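Local coordinates for lectin-related NK cell receptor LY49L1 (Mus musculus, PDB 3G8K), which is a natural killer cell receptor that probably recognises MHC class I molecules through its C-type lectin-like domain, the part present here, at residues K74-I79 with G99-S104; K26-C31 with G66-N71; Y10-C13 with C18-F21. The protein carries 1 engineered substitution. All blocks are in the same frame, centred on the assembly; numbering follows the deposited sequence.

Interaction 1 of 3, residues K74-I79 with G99-S104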
ATOM      1  N   LYS A  74      23.929  11.600  22.376  1.00 41.29           N
ATOM      2  CA  LYS A  74      23.515  10.713  23.486  1.00 40.28           C
ATOM      3  C   LYS A  74      22.049  10.331  23.365  1.00 38.98           C
ATOM      4  O   LYS A  74      21.329  10.314  24.347  1.00 38.48           O
ATOM      5  CB  LYS A  74      23.850  11.272  24.903  1.00 42.14           C
ATOM      6  CG  LYS A  74      25.356  11.504  25.259  1.00 44.26           C
ATOM      7  CD  LYS A  74      25.688  13.058  25.274  1.00 47.88           C
ATOM      8  CE  LYS A  74      27.117  13.457  25.767  1.00 47.68           C
ATOM      9  NZ  LYS A  74      27.217  13.792  27.274  1.00 47.60           N
ATOM     10  N   ASP A  75      21.603  10.017  22.144  1.00 37.52           N
ATOM     11  CA  ASP A  75      20.172   9.826  21.863  1.00 35.98           C
ATOM     12  C   ASP A  75      20.009   9.187  20.499  1.00 33.87           C
ATOM     13  O   ASP A  75      20.935   9.179  19.698  1.00 32.49           O
ATOM     14  CB  ASP A  75      19.412  11.177  21.927  1.00 37.37           C
ATOM     15  CG  ASP A  75      18.024  11.069  22.600  1.00 40.67           C
ATOM     16  OD1 ASP A  75      17.556   9.959  22.930  1.00 43.67           O
ATOM     17  OD2 ASP A  75      17.392  12.137  22.814  1.00 45.13           O
ATOM     18  N   TRP A  76      18.825   8.634  20.268  1.00 32.73           N
ATOM     19  CA  TRP A  76      18.400   8.122  18.989  1.00 30.85           C
ATOM     20  C   TRP A  76      18.176   9.299  18.087  1.00 30.56           C
ATOM     21  O   TRP A  76      17.589  10.299  18.512  1.00 31.23           O
ATOM     22  CB  TRP A  76      17.115   7.280  19.145  1.00 30.22           C
ATOM     23  CG  TRP A  76      17.436   5.986  19.800  1.00 28.56           C
ATOM     24  CD1 TRP A  76      17.533   5.769  21.121  1.00 27.29           C
ATOM     25  CD2 TRP A  76      17.785   4.751  19.157  1.00 25.48           C
ATOM     26  NE1 TRP A  76      17.922   4.486  21.375  1.00 29.32           N
ATOM     27  CE2 TRP A  76      18.099   3.835  20.180  1.00 26.30           C
ATOM     28  CE3 TRP A  76      17.859   4.335  17.820  1.00 21.31           C
ATOM     29  CZ2 TRP A  76      18.421   2.520  19.922  1.00 26.31           C
ATOM     30  CZ3 TRP A  76      18.194   3.036  17.565  1.00 24.82           C
ATOM     31  CH2 TRP A  76      18.463   2.145  18.612  1.00 26.71           C
ATOM     32  N   ALA A  77      18.662   9.211  16.853  1.00 28.18           N
ATOM     33  CA  ALA A  77      18.536  10.323  15.937  1.00 27.82           C
ATOM     34  C   ALA A  77      18.137   9.919  14.523  1.00 27.22           C
ATOM     35  O   ALA A  77      18.641   8.909  14.002  1.00 25.38           O
ATOM     36  CB  ALA A  77      19.793  11.185  15.934  1.00 27.93           C
ATOM     37  N   TRP A  78      17.188  10.661  13.927  1.00 25.76           N
ATOM     38  CA  TRP A  78      16.787  10.410  12.512  1.00 26.50           C
ATOM     39  C   TRP A  78      17.986  10.790  11.618  1.00 28.58           C
ATOM     40  O   TRP A  78      18.719  11.716  11.926  1.00 29.55           O
ATOM     41  CB  TRP A  78      15.471  11.170  12.162  1.00 22.88           C
ATOM     42  CG  TRP A  78      14.232  10.661  13.016  1.00 20.04           C
ATOM     43  CD1 TRP A  78      13.655  11.289  14.119  1.00 15.76           C
ATOM     44  CD2 TRP A  78      13.492   9.450  12.807  1.00 14.51           C
ATOM     45  NE1 TRP A  78      12.637  10.503  14.632  1.00 18.66           N
ATOM     46  CE2 TRP A  78      12.503   9.375  13.807  1.00 18.18           C
ATOM     47  CE3 TRP A  78      13.609   8.381  11.852  1.00 15.38           C
ATOM     48  CZ2 TRP A  78      11.598   8.298  13.893  1.00 15.20           C
ATOM     49  CZ3 TRP A  78      12.693   7.317  11.964  1.00 15.79           C
ATOM     50  CH2 TRP A  78      11.719   7.281  12.955  1.00 18.62           C
ATOM     51  N   ILE A  79      18.257  10.049  10.556  1.00 32.43           N
ATOM     52  CA  ILE A  79      19.399  10.403   9.691  1.00 33.72           C
ATOM     53  C   ILE A  79      19.377  11.849   9.146  1.00 35.92           C
ATOM     54  O   ILE A  79      18.302  12.469   8.956  1.00 37.59           O
ATOM     55  CB  ILE A  79      19.685   9.354   8.548  1.00 34.14           C
ATOM     56  CG1 ILE A  79      18.478   9.140   7.649  1.00 33.53           C
ATOM     57  CG2 ILE A  79      20.193   8.048   9.147  1.00 36.48           C
ATOM     58  CD1 ILE A  79      18.778   8.247   6.468  1.00 31.94           C
ATOM     59  N   GLY A  99      21.843  -0.854  17.876  1.00 24.57           N
ATOM     60  CA  GLY A  99      21.838   0.623  17.777  1.00 23.13           C
ATOM     61  C   GLY A  99      21.083   1.217  16.613  1.00 23.14           C
ATOM     62  O   GLY A  99      21.175   2.417  16.413  1.00 23.14           O
ATOM     63  N   CYS A 100      20.330   0.393  15.853  1.00 24.63           N
ATOM     64  CA  CYS A 100      19.567   0.863  14.661  1.00 24.01           C
ATOM     65  C   CYS A 100      18.105   0.461  14.818  1.00 23.26           C
ATOM     66  O   CYS A 100      17.827  -0.616  15.377  1.00 22.65           O
ATOM     67  CB  CYS A 100      20.166   0.225  13.384  1.00 25.36           C
ATOM     68  SG  CYS A 100      21.881   0.790  12.887  1.00 28.05           S
ATOM     69  N   MET A 101      17.155   1.261  14.295  1.00 23.15           N
ATOM     70  CA  MET A 101      15.738   0.953  14.471  1.00 21.22           C
ATOM     71  C   MET A 101      15.104   0.228  13.219  1.00 23.12           C
ATOM     72  O   MET A 101      15.455   0.502  12.080  1.00 20.15           O
ATOM     73  CB  MET A 101      15.002   2.218  15.000  1.00 25.72           C
ATOM     74  CG  MET A 101      13.695   2.036  15.796  1.00 18.99           C
ATOM     75  SD  MET A 101      13.991   1.383  17.381  1.00 23.97           S
ATOM     76  CE  MET A 101      14.428   2.860  18.302  1.00 19.31           C
ATOM     77  N   LEU A 102      14.256  -0.750  13.476  1.00 20.38           N
ATOM     78  CA  LEU A 102      13.347  -1.322  12.524  1.00 23.02           C
ATOM     79  C   LEU A 102      11.923  -0.969  12.899  1.00 21.48           C
ATOM     80  O   LEU A 102      11.623  -0.813  14.072  1.00 19.82           O
ATOM     81  CB  LEU A 102      13.289  -2.845  12.612  1.00 22.53           C
ATOM     82  CG  LEU A 102      14.511  -3.675  12.563  1.00 25.43           C
ATOM     83  CD1 LEU A 102      14.153  -4.848  13.453  1.00 24.78           C
ATOM     84  CD2 LEU A 102      14.547  -4.109  11.076  1.00 29.16           C
ATOM     85  N   LEU A 103      11.120  -0.930  11.847  1.00 21.58           N
ATOM     86  CA  LEU A 103       9.668  -1.012  11.815  1.00 23.45           C
ATOM     87  C   LEU A 103       9.188  -2.463  11.611  1.00 25.82           C
ATOM     88  O   LEU A 103       9.595  -3.143  10.637  1.00 25.63           O
ATOM     89  CB  LEU A 103       9.170  -0.200  10.592  1.00 20.42           C
ATOM     90  CG  LEU A 103       7.639   0.033  10.385  1.00 23.02           C
ATOM     91  CD1 LEU A 103       6.930   0.308  11.752  1.00 24.74           C
ATOM     92  CD2 LEU A 103       7.385   1.160   9.360  1.00 23.88           C
ATOM     93  N   SER A 104       8.318  -2.928  12.507  1.00 28.79           N
ATOM     94  CA  SER A 104       7.429  -4.093  12.224  1.00 31.33           C
ATOM     95  C   SER A 104       5.972  -3.659  12.366  1.00 33.10           C
ATOM     96  O   SER A 104       5.699  -2.557  12.880  1.00 32.66           O
ATOM     97  CB  SER A 104       7.760  -5.297  13.129  1.00 30.44           C
ATOM     98  OG  SER A 104       7.546  -5.079  14.502  1.00 33.46           O
TER
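Met101 lays its terminal methyl over one face of the Trp76 indole, a Met-aromatic contact within the sheet of this C-type lectin-like domain. The two side chains cross at about a right angle. Met101 CE stands 3.8 Å from the centroid of the Trp76 six-membered ring and only 13° off the ring normal, a CH-pi contact displaced toward the rim, with CE 3.8 Å from Trp76 CE3. Met101 SD is also above the face but farther away, 4.9 Å from the same centroid, so the methyl does the touching. Bends at chi2 (72°) and chi3 (83°) fold the methionine chain back so that CE, rather than the sulfur, meets the indole.

Strands 75-78 and 100-104 are not paired with each other; each borders strand 62-70, and the tryptophan spans the gap between them. The far rim of its benzo ring reaches the backbone at Gly99 and Cys100. Tyr69 adds an edge-to-face ring contact with Trp76, while Asn110 touches the indole and Leu67 and Leu108 pack against Met101. At the strand entrance, the carbonyl oxygen of Gly99 approaches Trp76 CZ3 obliquely to 3.3 Å.

Interaction 2 of 3, residues K26-C31 with G66-N71; sequences KTWSGC and GLSYDN
Trp28 CA and Gly66 CA, the nearest pair of the two backbones, are 8.2 Å apart, where the start of helix 28-37 passes strand 62-70 at the corner the chain turns at Gly66. The Trp28 indole bridges the interval. Thr27 is the N-cap of the helix: its OG1 accepts from Gly30 N at 3.0 Å, and Cys31 N bonds to Thr27 O at 3.1 Å, which fixes the turn carrying the tryptophan.

With CG anti to the backbone N (chi1 -174°), the Trp28 ring extends from the helix toward the strand. Ser68 CB sits 3.9 Å from Trp28 CZ2, above the ring plane and displaced toward the rim. The backbone at Gly66 meets the indole edge instead, its C lying near the ring plane and 4.1 Å from Trp28 CZ2. The indole N-H is hydrogen-bonded to Ile65 O, just before this segment, and Leu67 O also lies 3.4 Å from Trp28 NE1.

Trp64 meets Trp28 edge-to-face, and Leu42 of strand 41-42 also packs on Trp28. The disulfide from Cys31 to Cys119 ties the same helix turn to strand 118-124, so helix 28-37 is held against the sheet at several points.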
ATOM      1  N   LYS A  26      19.195  -5.916   3.486  1.00 27.89           N
ATOM      2  CA  LYS A  26      20.515  -5.294   3.636  1.00 27.38           C
ATOM      3  C   LYS A  26      20.724  -4.840   5.049  1.00 27.98           C
ATOM      4  O   LYS A  26      19.739  -4.632   5.813  1.00 27.98           O
ATOM      5  CB  LYS A  26      20.742  -4.078   2.666  1.00 27.32           C
ATOM      6  CG  LYS A  26      20.845  -4.462   1.171  1.00 28.87           C
ATOM      7  CD  LYS A  26      20.679  -3.312   0.156  1.00 25.25           C
ATOM      8  CE  LYS A  26      20.383  -3.946  -1.204  1.00 30.23           C
ATOM      9  NZ  LYS A  26      21.623  -4.237  -1.966  1.00 25.75           N
ATOM     10  N   THR A  27      21.995  -4.613   5.361  1.00 27.51           N
ATOM     11  CA  THR A  27      22.449  -4.106   6.627  1.00 27.77           C
ATOM     12  C   THR A  27      21.881  -2.716   6.742  1.00 27.60           C
ATOM     13  O   THR A  27      21.538  -2.145   5.738  1.00 28.88           O
ATOM     14  CB  THR A  27      24.000  -4.002   6.605  1.00 28.88           C
ATOM     15  OG1 THR A  27      24.436  -3.150   5.506  1.00 27.86           O
ATOM     16  CG2 THR A  27      24.651  -5.435   6.522  1.00 25.38           C
ATOM     17  N   TRP A  28      21.837  -2.125   7.934  1.00 27.45           N
ATOM     18  CA  TRP A  28      21.249  -0.785   8.042  1.00 27.31           C
ATOM     19  C   TRP A  28      21.979   0.181   7.128  1.00 28.13           C
ATOM     20  O   TRP A  28      21.363   1.032   6.498  1.00 28.32           O
ATOM     21  CB  TRP A  28      21.326  -0.288   9.476  1.00 26.46           C
ATOM     22  CG  TRP A  28      20.613   1.022   9.748  1.00 26.15           C
ATOM     23  CD1 TRP A  28      19.323   1.184  10.210  1.00 24.62           C
ATOM     24  CD2 TRP A  28      21.159   2.349   9.621  1.00 27.96           C
ATOM     25  NE1 TRP A  28      19.050   2.516  10.391  1.00 28.26           N
ATOM     26  CE2 TRP A  28      20.150   3.255  10.029  1.00 28.12           C
ATOM     27  CE3 TRP A  28      22.410   2.871   9.199  1.00 24.48           C
ATOM     28  CZ2 TRP A  28      20.345   4.636   9.998  1.00 26.02           C
ATOM     29  CZ3 TRP A  28      22.596   4.231   9.189  1.00 26.75           C
ATOM     30  CH2 TRP A  28      21.588   5.104   9.580  1.00 23.72           C
ATOM     31  N   SER A  29      23.306   0.056   7.064  1.00 29.21           N
ATOM     32  CA  SER A  29      24.137   1.033   6.345  1.00 28.01           C
ATOM     33  C   SER A  29      23.926   0.854   4.857  1.00 26.19           C
ATOM     34  O   SER A  29      23.953   1.782   4.111  1.00 26.46           O
ATOM     35  CB  SER A  29      25.630   0.818   6.706  1.00 28.67           C
ATOM     36  OG  SER A  29      26.064   1.851   7.582  1.00 32.69           O
ATOM     37  N   GLY A  30      23.848  -0.384   4.432  1.00 25.07           N
ATOM     38  CA  GLY A  30      23.655  -0.658   3.066  1.00 25.34           C
ATOM     39  C   GLY A  30      22.335  -0.234   2.493  1.00 26.61           C
ATOM     40  O   GLY A  30      22.243  -0.055   1.285  1.00 26.98           O
ATOM     41  N   CYS A  31      21.315  -0.131   3.365  1.00 26.25           N
ATOM     42  CA  CYS A  31      19.976   0.310   3.072  1.00 23.94           C
ATOM     43  C   CYS A  31      19.996   1.819   3.000  1.00 23.80           C
ATOM     44  O   CYS A  31      19.291   2.438   2.207  1.00 21.21           O
ATOM     45  CB  CYS A  31      18.993  -0.094   4.224  1.00 23.96           C
ATOM     46  SG  CYS A  31      18.253  -1.694   4.104  1.00 24.48           S
ATOM     47  N   GLY A  66      15.299   4.964   9.038  1.00 20.32           N
ATOM     48  CA  GLY A  66      16.494   5.828   9.139  1.00 20.90           C
ATOM     49  C   GLY A  66      16.693   6.447  10.522  1.00 21.22           C
ATOM     50  O   GLY A  66      16.819   7.649  10.651  1.00 21.60           O
ATOM     51  N   LEU A  67      16.745   5.587  11.533  1.00 20.73           N
ATOM     52  CA  LEU A  67      16.872   5.985  12.914  1.00 21.12           C
ATOM     53  C   LEU A  67      17.958   5.091  13.567  1.00 21.79           C
ATOM     54  O   LEU A  67      17.976   3.861  13.380  1.00 22.32           O
ATOM     55  CB  LEU A  67      15.516   5.849  13.637  1.00 17.18           C
ATOM     56  CG  LEU A  67      15.497   6.106  15.170  1.00 20.48           C
ATOM     57  CD1 LEU A  67      15.718   7.573  15.445  1.00 11.35           C
ATOM     58  CD2 LEU A  67      14.149   5.689  15.778  1.00 16.93           C
ATOM     59  N   SER A  68      18.868   5.730  14.284  1.00 21.93           N
ATOM     60  CA  SER A  68      20.044   5.070  14.840  1.00 22.96           C
ATOM     61  C   SER A  68      20.460   5.797  16.060  1.00 23.14           C
ATOM     62  O   SER A  68      20.106   6.926  16.214  1.00 23.85           O
ATOM     63  CB  SER A  68      21.169   4.827  13.839  1.00 23.09           C
ATOM     64  OG  SER A  68      21.972   5.918  13.473  1.00 24.04           O
ATOM     65  N   TYR A  69      21.122   5.120  16.970  1.00 23.30           N
ATOM     66  CA  TYR A  69      21.669   5.758  18.145  1.00 24.43           C
ATOM     67  C   TYR A  69      22.982   6.502  17.871  1.00 26.13           C
ATOM     68  O   TYR A  69      23.870   6.021  17.170  1.00 24.62           O
ATOM     69  CB  TYR A  69      21.792   4.762  19.279  1.00 24.05           C
ATOM     70  CG  TYR A  69      22.248   5.391  20.547  1.00 26.71           C
ATOM     71  CD1 TYR A  69      21.336   5.976  21.411  1.00 26.03           C
ATOM     72  CD2 TYR A  69      23.609   5.395  20.880  1.00 28.72           C
ATOM     73  CE1 TYR A  69      21.748   6.579  22.514  1.00 30.38           C
ATOM     74  CE2 TYR A  69      24.055   5.971  21.994  1.00 24.65           C
ATOM     75  CZ  TYR A  69      23.114   6.567  22.837  1.00 29.28           C
ATOM     76  OH  TYR A  69      23.512   7.151  24.005  1.00 26.46           O
ATOM     77  N   ASP A  70      23.020   7.728  18.398  1.00 27.22           N
ATOM     78  CA  ASP A  70      24.047   8.749  18.136  1.00 31.47           C
ATOM     79  C   ASP A  70      24.736   9.044  19.458  1.00 32.38           C
ATOM     80  O   ASP A  70      24.132   9.705  20.346  1.00 30.57           O
ATOM     81  CB  ASP A  70      23.325  10.032  17.618  1.00 32.31           C
ATOM     82  CG  ASP A  70      24.265  11.111  17.166  1.00 34.87           C
ATOM     83  OD1 ASP A  70      25.107  11.576  17.977  1.00 42.86           O
ATOM     84  OD2 ASP A  70      24.117  11.552  16.012  1.00 31.68           O
ATOM     85  N   ASN A  71      25.966   8.540  19.622  1.00 34.21           N
ATOM     86  CA  ASN A  71      26.711   8.755  20.920  1.00 36.82           C
ATOM     87  C   ASN A  71      27.296  10.149  21.201  1.00 38.27           C
ATOM     88  O   ASN A  71      27.602  10.481  22.362  1.00 38.33           O
ATOM     89  CB  ASN A  71      27.729   7.645  21.227  1.00 36.63           C
ATOM     90  CG  ASN A  71      28.900   7.618  20.255  1.00 35.05           C
ATOM     91  OD1 ASN A  71      29.023   8.461  19.390  1.00 36.37           O
ATOM     92  ND2 ASN A  71      29.752   6.631  20.404  1.00 36.28           N
TER

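Interaction 3 of 3, residues Y10-C13 with C18-F21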
ATOM      1  N   TYR A  10       5.757  -2.314  -6.285  1.00 27.94           N
ATOM      2  CA  TYR A  10       4.627  -1.676  -5.592  1.00 26.56           C
ATOM      3  C   TYR A  10       5.134  -0.613  -4.688  1.00 24.52           C
ATOM      4  O   TYR A  10       6.292  -0.630  -4.328  1.00 24.72           O
ATOM      5  CB  TYR A  10       3.829  -2.675  -4.765  1.00 27.04           C
ATOM      6  CG  TYR A  10       4.652  -3.616  -3.917  1.00 27.74           C
ATOM      7  CD1 TYR A  10       4.960  -4.889  -4.379  1.00 27.53           C
ATOM      8  CD2 TYR A  10       5.073  -3.253  -2.653  1.00 28.22           C
ATOM      9  CE1 TYR A  10       5.681  -5.767  -3.577  1.00 28.59           C
ATOM     10  CE2 TYR A  10       5.790  -4.115  -1.842  1.00 30.17           C
ATOM     11  CZ  TYR A  10       6.105  -5.366  -2.318  1.00 28.13           C
ATOM     12  OH  TYR A  10       6.834  -6.231  -1.540  1.00 29.27           O
ATOM     13  N   TRP A  11       4.254   0.310  -4.256  1.00 24.19           N
ATOM     14  CA  TRP A  11       4.705   1.329  -3.340  1.00 21.74           C
ATOM     15  C   TRP A  11       3.472   1.939  -2.749  1.00 21.55           C
ATOM     16  O   TRP A  11       2.413   1.664  -3.185  1.00 19.52           O
ATOM     17  CB  TRP A  11       5.601   2.380  -4.039  1.00 22.61           C
ATOM     18  CG  TRP A  11       4.956   3.291  -5.129  1.00 24.79           C
ATOM     19  CD1 TRP A  11       4.504   4.583  -4.972  1.00 20.45           C
ATOM     20  CD2 TRP A  11       4.777   2.976  -6.536  1.00 18.80           C
ATOM     21  NE1 TRP A  11       4.075   5.084  -6.182  1.00 25.29           N
ATOM     22  CE2 TRP A  11       4.213   4.119  -7.151  1.00 22.47           C
ATOM     23  CE3 TRP A  11       5.074   1.850  -7.332  1.00 24.45           C
ATOM     24  CZ2 TRP A  11       3.904   4.156  -8.505  1.00 23.14           C
ATOM     25  CZ3 TRP A  11       4.770   1.882  -8.653  1.00 20.79           C
ATOM     26  CH2 TRP A  11       4.202   3.019  -9.242  1.00 23.33           C
ATOM     27  N   PHE A  12       3.595   2.737  -1.713  1.00 23.38           N
ATOM     28  CA  PHE A  12       2.370   3.368  -1.229  1.00 24.76           C
ATOM     29  C   PHE A  12       2.585   4.757  -0.693  1.00 25.03           C
ATOM     30  O   PHE A  12       3.726   5.163  -0.565  1.00 23.00           O
ATOM     31  CB  PHE A  12       1.526   2.401  -0.368  1.00 27.83           C
ATOM     32  CG  PHE A  12       2.199   1.896   0.851  1.00 31.06           C
ATOM     33  CD1 PHE A  12       2.292   2.717   2.003  1.00 39.06           C
ATOM     34  CD2 PHE A  12       2.621   0.581   0.918  1.00 35.64           C
ATOM     35  CE1 PHE A  12       2.918   2.236   3.218  1.00 38.94           C
ATOM     36  CE2 PHE A  12       3.214   0.078   2.095  1.00 37.82           C
ATOM     37  CZ  PHE A  12       3.372   0.914   3.274  1.00 37.32           C
ATOM     38  N   CYS A  13       1.490   5.499  -0.521  1.00 23.84           N
ATOM     39  CA  CYS A  13       1.568   6.881  -0.165  1.00 25.52           C
ATOM     40  C   CYS A  13       0.575   7.154   0.927  1.00 25.32           C
ATOM     41  O   CYS A  13      -0.441   6.484   1.043  1.00 25.39           O
ATOM     42  CB  CYS A  13       1.323   7.793  -1.391  1.00 24.35           C
ATOM     43  SG  CYS A  13       2.450   7.446  -2.820  1.00 25.20           S
ATOM     44  N   CYS A  18       5.475   9.145  -0.048  1.00 23.49           N
ATOM     45  CA  CYS A  18       5.411   7.733  -0.522  1.00 21.49           C
ATOM     46  C   CYS A  18       6.504   6.835   0.083  1.00 20.57           C
ATOM     47  O   CYS A  18       7.397   7.358   0.705  1.00 19.51           O
ATOM     48  CB  CYS A  18       5.439   7.740  -2.016  1.00 20.83           C
ATOM     49  SG  CYS A  18       3.998   8.709  -2.644  1.00 22.80           S
ATOM     50  N   TYR A  19       6.420   5.496  -0.121  1.00 20.71           N
ATOM     51  CA  TYR A  19       7.184   4.477   0.571  1.00 18.52           C
ATOM     52  C   TYR A  19       7.524   3.433  -0.451  1.00 19.12           C
ATOM     53  O   TYR A  19       6.637   2.878  -1.095  1.00 19.98           O
ATOM     54  CB  TYR A  19       6.318   3.818   1.645  1.00 19.20           C
ATOM     55  CG  TYR A  19       5.798   4.869   2.669  1.00 18.49           C
ATOM     56  CD1 TYR A  19       4.502   5.433   2.534  1.00 17.66           C
ATOM     57  CD2 TYR A  19       6.595   5.286   3.718  1.00 19.19           C
ATOM     58  CE1 TYR A  19       4.019   6.443   3.474  1.00 20.76           C
ATOM     59  CE2 TYR A  19       6.102   6.289   4.678  1.00 20.07           C
ATOM     60  CZ  TYR A  19       4.854   6.863   4.475  1.00 19.32           C
ATOM     61  OH  TYR A  19       4.345   7.749   5.422  1.00 26.03           O
ATOM     62  N   TYR A  20       8.796   3.140  -0.557  1.00 20.55           N
ATOM     63  CA  TYR A  20       9.347   2.220  -1.639  1.00 22.05           C
ATOM     64  C   TYR A  20      10.165   1.144  -0.914  1.00 22.55           C
ATOM     65  O   TYR A  20      10.667   1.408   0.162  1.00 21.49           O
ATOM     66  CB  TYR A  20      10.227   3.043  -2.614  1.00 22.58           C
ATOM     67  CG  TYR A  20       9.551   4.317  -3.137  1.00 24.58           C
ATOM     68  CD1 TYR A  20       9.703   5.537  -2.482  1.00 21.10           C
ATOM     69  CD2 TYR A  20       8.753   4.283  -4.270  1.00 26.22           C
ATOM     70  CE1 TYR A  20       9.047   6.672  -2.955  1.00 25.60           C
ATOM     71  CE2 TYR A  20       8.147   5.423  -4.758  1.00 26.22           C
ATOM     72  CZ  TYR A  20       8.260   6.586  -4.070  1.00 27.23           C
ATOM     73  OH  TYR A  20       7.665   7.684  -4.603  1.00 26.37           O
ATOM     74  N   PHE A  21      10.285  -0.063  -1.522  1.00 24.17           N
ATOM     75  CA  PHE A  21      10.798  -1.267  -0.861  1.00 24.02           C
ATOM     76  C   PHE A  21      11.875  -1.802  -1.749  1.00 24.70           C
ATOM     77  O   PHE A  21      11.611  -1.982  -2.925  1.00 23.61           O
ATOM     78  CB  PHE A  21       9.679  -2.366  -0.606  1.00 23.61           C
ATOM     79  CG  PHE A  21       8.536  -1.840   0.179  1.00 22.90           C
ATOM     80  CD1 PHE A  21       7.547  -1.093  -0.465  1.00 25.39           C
ATOM     81  CD2 PHE A  21       8.488  -1.966   1.613  1.00 24.45           C
ATOM     82  CE1 PHE A  21       6.502  -0.475   0.269  1.00 24.41           C
ATOM     83  CE2 PHE A  21       7.400  -1.386   2.358  1.00 26.00           C
ATOM     84  CZ  PHE A  21       6.422  -0.633   1.671  1.00 26.64           C
TER
HETATM   85  O   HOH W   1       9.000   0.043  -3.996  1.00 22.23           O
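Phe12 and Tyr19 form the antiparallel hydrogen-bonded pair of this hairpin. Phe12 N donates to Tyr19 O at 3.1 Å, in the carbonyl plane, while the return bond from Tyr19 N to Phe12 O is weak, its N-H...O angle being 124°. Toward Tyr10 and Phe21 a water bridges the strands, 2.8 Å from both Tyr10 O and Phe21 N, and accepts from Phe21 N.

A disulfide joins Cys13 SG and Cys18 SG across a non-hydrogen-bonded pair, with the CA atoms drawn to 4.0 Å.

Most of the side-chain packing is aromatic. Phe12, with CG between its backbone N and carbonyl carbon (chi1 61°), tilts its ring toward strand 18-21. There Tyr19 CB lies over one face, and the Phe12 and Tyr19 planes meet at 42°. Phe12 CE2 comes to the edge of Phe21, 3.3 Å from its CZ, and Tyr10 CE2 packs obliquely against Phe21 CD1. On the disulfide side, the planes of the Trp11 five-membered ring and the Tyr20 ring are near parallel, but the rings are slid apart and barely overlap.

Phe53, Leu54 and Leu57 of helix 48-57 pack on Phe12, and Tyr19 OH is hydrogen-bonded to Glu50 OE1. Strand 10-14 also pairs antiparallel with a strand of the second subunit, continuing the sheet across the dimer interface. Such a disulfide-closed N-terminal hairpin is characteristic of long-form C-type lectin-like domains.

The three contacts share one mixed sheet of the C-type lectin-like domain, with interaction 3 across the chain's centre from the other two. Along the chain interaction 3 comes first, then 2, then 1. Interactions 1 and 2 have centres about 7 Å apart and touch: Gly99 O with Tyr69 N and Ala77 N with Ser68 O are probable hydrogen bonds, and Trp28 packs on Ile79 and Cys100. Strand 62-70, part of interaction 2, pairs with both strands of interaction 1. Interaction 3, at the dimer edge, is centred about 21 Å from interaction 1 and 20 Å from interaction 2 and touches neither; strand 118-124 connects its hairpin to strand 62-70 within the sheet.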